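Local atomic coordinates of N-carbamoylsarcosine amidase related protein (Thermoplasma acidophilum, PDB entry 3EEF), a protein that probably hydrolyses N-carbamoylsarcosine or a related amide, as a zinc-binding member of the isochorismatase-like cysteine hydrolase family. Residues N12-H16 / G17-T21; A128-A131 / L132-N135. All blocks are in the same frame, centred on the assembly; numbering follows the deposited sequence.

How the interactions relate
Both interactions are local contacts along one continuous run of chain, each at the end of a helix, but they lie on opposite sides of the chain's centre, their own centres about 28 Å apart. Interaction 1 is a surface contact: the short helix 12-15 turns into the loop leading to helix 22-40, and a salt bridge and a Phe-Leu contact join the two beside the zinc site. Interaction 2 is buried, at the end of helix 123-133 in a beta-alpha-beta unit and close to other subunits. There small alanines face the sheet, and an arginine folds back onto a backbone carbonyl as well as a carboxylate. In both, main-chain carbonyls (Asn12, Glu13; Asp130) accept from residues that follow.

Interaction 1. Residues N12-H16 / G17-T21; sequences NEFIH and GRLAT
Glu13 and Arg18 run side by side, and Glu13 OE2 takes both guanidinium contacts. Arg18 NE lies 3.0 Å from Glu13 OE2 in a weak, poorly aligned hydrogen bond within the salt bridge, and Arg18 NH2 adds a longer weak one; the two planar groups stand 71° apart. Glu13 reaches this far because CG is anti to the backbone N (chi1 179°) and the chain beyond is extended. OE1 accepts from Ser66 N, so both ends of the carboxylate are held, which suits a glutamate to this buried place. Arg18 NH2 also bonds weakly to Arg64 O, but with an alanine in place of Glu13 the arginine would probably lose its acidic mate, and Ser66 N its acceptor.

Next to the salt bridge, Leu19 CD1 packs 3.5 Å from Phe14 CE1, the branched side chain lying alongside the ring. Leu19 N donates to Glu13 O at 2.9 Å, nearly in line with the carbonyl though the N-H itself is bent away, while Asn12 O gathers the N-H groups of Ile15, His16 and Gly17. Gly17 suits its place, since its psi of -134° is unfavourable for residues with a side chain and a CB there would crowd Glu13 CA. Thr21 OG1 bonds to Ala24 N.

Together they form a helix end followed by a type I turn, Gly17 to Ala20, and an N-cap threonine starting helix 22-40. Phe14 lies about 5 Å from the zinc ion and Glu13 touches zinc-binding His65, placing this corner next to the zinc site, in its second shell on the Glu13 side.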
# COMPACT_ATOMS: atom_id res chain seq x y z
N ASN A 12 21.27 17.28 -6.21
CA ASN A 12 22.67 17.64 -6.44
C ASN A 12 23.56 16.50 -6.91
O ASN A 12 24.33 16.67 -7.82
CB ASN A 12 23.27 18.27 -5.18
CG ASN A 12 22.80 19.71 -4.98
OD1 ASN A 12 22.60 20.45 -5.95
ND2 ASN A 12 22.65 20.12 -3.73
N GLU A 13 23.44 15.34 -6.31
CA GLU A 13 24.35 14.27 -6.65
C GLU A 13 24.17 13.79 -8.08
O GLU A 13 25.12 13.32 -8.67
CB GLU A 13 24.22 13.10 -5.69
CG GLU A 13 25.14 11.91 -6.01
CD GLU A 13 25.23 10.95 -4.85
OE1 GLU A 13 24.59 11.21 -3.81
OE2 GLU A 13 25.94 9.93 -4.98
N PHE A 14 22.96 13.90 -8.63
CA PHE A 14 22.72 13.45 -10.01
C PHE A 14 22.91 14.55 -11.06
O PHE A 14 22.98 14.24 -12.25
CB PHE A 14 21.33 12.82 -10.16
CG PHE A 14 21.15 11.51 -9.42
CD1 PHE A 14 21.94 10.42 -9.72
CD2 PHE A 14 20.16 11.36 -8.47
CE1 PHE A 14 21.77 9.20 -9.05
CE2 PHE A 14 19.96 10.15 -7.80
CZ PHE A 14 20.77 9.08 -8.09
N ILE A 15 22.98 15.81 -10.62
CA ILE A 15 23.07 16.98 -11.51
C ILE A 15 24.43 17.66 -11.38
O ILE A 15 25.09 17.94 -12.39
CB ILE A 15 21.98 18.05 -11.20
CG1 ILE A 15 20.57 17.50 -11.42
CG2 ILE A 15 22.15 19.29 -12.08
CD1 ILE A 15 20.29 17.07 -12.85
N HIS A 16 24.84 17.92 -10.15
CA HIS A 16 26.07 18.67 -9.85
C HIS A 16 27.20 17.81 -9.31
O HIS A 16 28.35 18.19 -9.49
CB HIS A 16 25.82 19.82 -8.86
CG HIS A 16 24.96 20.91 -9.43
ND1 HIS A 16 25.27 21.54 -10.62
CD2 HIS A 16 23.81 21.47 -8.99
CE1 HIS A 16 24.34 22.45 -10.88
NE2 HIS A 16 23.45 22.43 -9.91
N GLY A 17 26.90 16.69 -8.68
CA GLY A 17 27.93 15.96 -7.91
C GLY A 17 28.38 14.62 -8.45
O GLY A 17 28.60 14.47 -9.63
N ARG A 18 28.46 13.63 -7.57
CA ARG A 18 29.21 12.41 -7.83
C ARG A 18 28.70 11.62 -9.06
O ARG A 18 29.50 11.01 -9.78
CB ARG A 18 29.19 11.55 -6.56
CG ARG A 18 30.03 10.29 -6.60
CD ARG A 18 29.96 9.54 -5.26
NE ARG A 18 28.73 8.78 -5.12
CZ ARG A 18 28.46 7.65 -5.78
NH1 ARG A 18 29.32 7.14 -6.64
NH2 ARG A 18 27.30 7.02 -5.58
N LEU A 19 27.39 11.65 -9.32
CA LEU A 19 26.83 10.91 -10.45
C LEU A 19 26.29 11.84 -11.54
O LEU A 19 25.44 11.48 -12.33
CB LEU A 19 25.74 9.93 -9.98
CG LEU A 19 26.21 8.69 -9.21
CD1 LEU A 19 25.03 8.00 -8.49
CD2 LEU A 19 26.93 7.72 -10.16
N ALA A 20 26.83 13.06 -11.57
CA ALA A 20 26.49 14.04 -12.59
C ALA A 20 26.81 13.55 -14.00
O ALA A 20 27.86 12.93 -14.23
CB ALA A 20 27.22 15.36 -12.29
N THR A 21 25.88 13.81 -14.93
CA THR A 21 26.08 13.61 -16.39
C THR A 21 25.51 14.82 -17.15
O THR A 21 24.71 15.57 -16.59
CB THR A 21 25.32 12.39 -16.94
OG1 THR A 21 23.91 12.69 -16.92
CG2 THR A 21 25.61 11.10 -16.13

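Interaction 2. Residues A128-A131 / L132-N135; sequences AADA and LYRN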
# COMPACT_ATOMS: atom_id res chain seq x y z
N ALA A 128 5.90 6.36 -12.91
CA ALA A 128 4.86 6.27 -13.97
C ALA A 128 4.00 5.03 -13.76
O ALA A 128 2.77 5.10 -13.77
CB ALA A 128 5.52 6.22 -15.35
N ALA A 129 4.67 3.91 -13.55
CA ALA A 129 4.03 2.62 -13.32
C ALA A 129 3.01 2.72 -12.20
O ALA A 129 1.84 2.31 -12.34
CB ALA A 129 5.10 1.55 -12.98
N ASP A 130 3.45 3.27 -11.08
CA ASP A 130 2.56 3.39 -9.92
C ASP A 130 1.38 4.31 -10.15
O ASP A 130 0.33 4.11 -9.56
CB ASP A 130 3.33 3.85 -8.70
CG ASP A 130 3.96 2.70 -7.93
OD1 ASP A 130 3.45 1.56 -8.03
OD2 ASP A 130 4.96 2.95 -7.21
N ALA A 131 1.60 5.37 -10.94
CA ALA A 131 0.56 6.33 -11.34
C ALA A 131 -0.54 5.61 -12.08
O ALA A 131 -1.72 5.78 -11.79
CB ALA A 131 1.19 7.40 -12.26
N LEU A 132 -0.13 4.76 -13.03
CA LEU A 132 -1.04 3.92 -13.79
C LEU A 132 -1.89 3.01 -12.94
O LEU A 132 -3.09 2.99 -13.07
CB LEU A 132 -0.28 3.06 -14.78
CG LEU A 132 -1.21 2.33 -15.77
CD1 LEU A 132 -2.02 3.36 -16.58
CD2 LEU A 132 -0.41 1.46 -16.67
N TYR A 133 -1.27 2.23 -12.07
CA TYR A 133 -2.01 1.38 -11.13
C TYR A 133 -3.09 2.17 -10.36
O TYR A 133 -4.16 1.66 -10.05
CB TYR A 133 -1.07 0.79 -10.10
CG TYR A 133 0.12 -0.04 -10.60
CD1 TYR A 133 0.30 -0.34 -11.95
CD2 TYR A 133 1.03 -0.56 -9.70
CE1 TYR A 133 1.36 -1.11 -12.37
CE2 TYR A 133 2.09 -1.34 -10.11
CZ TYR A 133 2.25 -1.60 -11.45
OH TYR A 133 3.30 -2.35 -11.88
N ARG A 134 -2.77 3.41 -10.03
CA ARG A 134 -3.68 4.26 -9.28
C ARG A 134 -4.58 5.12 -10.20
O ARG A 134 -5.12 6.11 -9.75
CB ARG A 134 -2.86 5.17 -8.36
CG ARG A 134 -2.26 4.45 -7.19
CD ARG A 134 -1.06 5.17 -6.62
NE ARG A 134 -0.52 4.36 -5.55
CZ ARG A 134 0.29 3.32 -5.70
NH1 ARG A 134 0.71 2.95 -6.90
NH2 ARG A 134 0.66 2.64 -4.63
N ASN A 135 -4.69 4.75 -11.48
CA ASN A 135 -5.67 5.34 -12.39
C ASN A 135 -5.48 6.81 -12.74
O ASN A 135 -6.42 7.47 -13.18
CB ASN A 135 -7.10 5.12 -11.83
CG ASN A 135 -8.18 5.02 -12.93
OD1 ASN A 135 -7.99 4.38 -13.97
ND2 ASN A 135 -9.34 5.64 -12.66
O HOH W 1 2.16 0.02 -6.30
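Leu132 N to Ala128 O (3.0 Å) and Tyr133 N to Ala129 O (3.1 Å) continue the helical i to i-4 ladder, which ends in a Schellman motif with Asn135, at positive phi, as its C-prime residue: Asn135 N bonds to Leu132 O and Tyr136 N to Ala131 O. Asparagine accepts that conformation more readily than most.

With Arg134 CG anti to the carbonyl carbon (chi1 -73°), the chain runs extended to NE, and the turn about the CD-NE bond then swings NH1 back to 2.9 Å from Asp130 O, the acceptor lying in the guanidinium plane and the N-H angle a fairly straight 161°. Arg134 N reaches the same oxygen from the opposite face of the carbonyl plane, so one residue grips one acceptor twice. NH1 also forms a salt bridge with Asp130 OD1 at 3.3 Å, carboxylate and guanidinium planes 74° apart. A water donates to that OD1 at 2.7 Å and weakly accepts from NH1, while OD2 is bonded to Ser94 OG.

Ala129 O sits over one face of the Tyr133 ring, offset toward the rim, 3.1 Å from Tyr133 CD1, and the ring also meets Tyr97 of the second subunit. The alanines are small enough to let the helix lie close: Ala128 and Ala131 touch strand 112-116.

An arginine suits the C-terminal end of a helix, where the i to i-4 pattern runs out, the last carbonyls need other donors and the negative end of the helix dipole lies. Its charge would probably offset both that end and Asp130, favouring an ionised carboxylate.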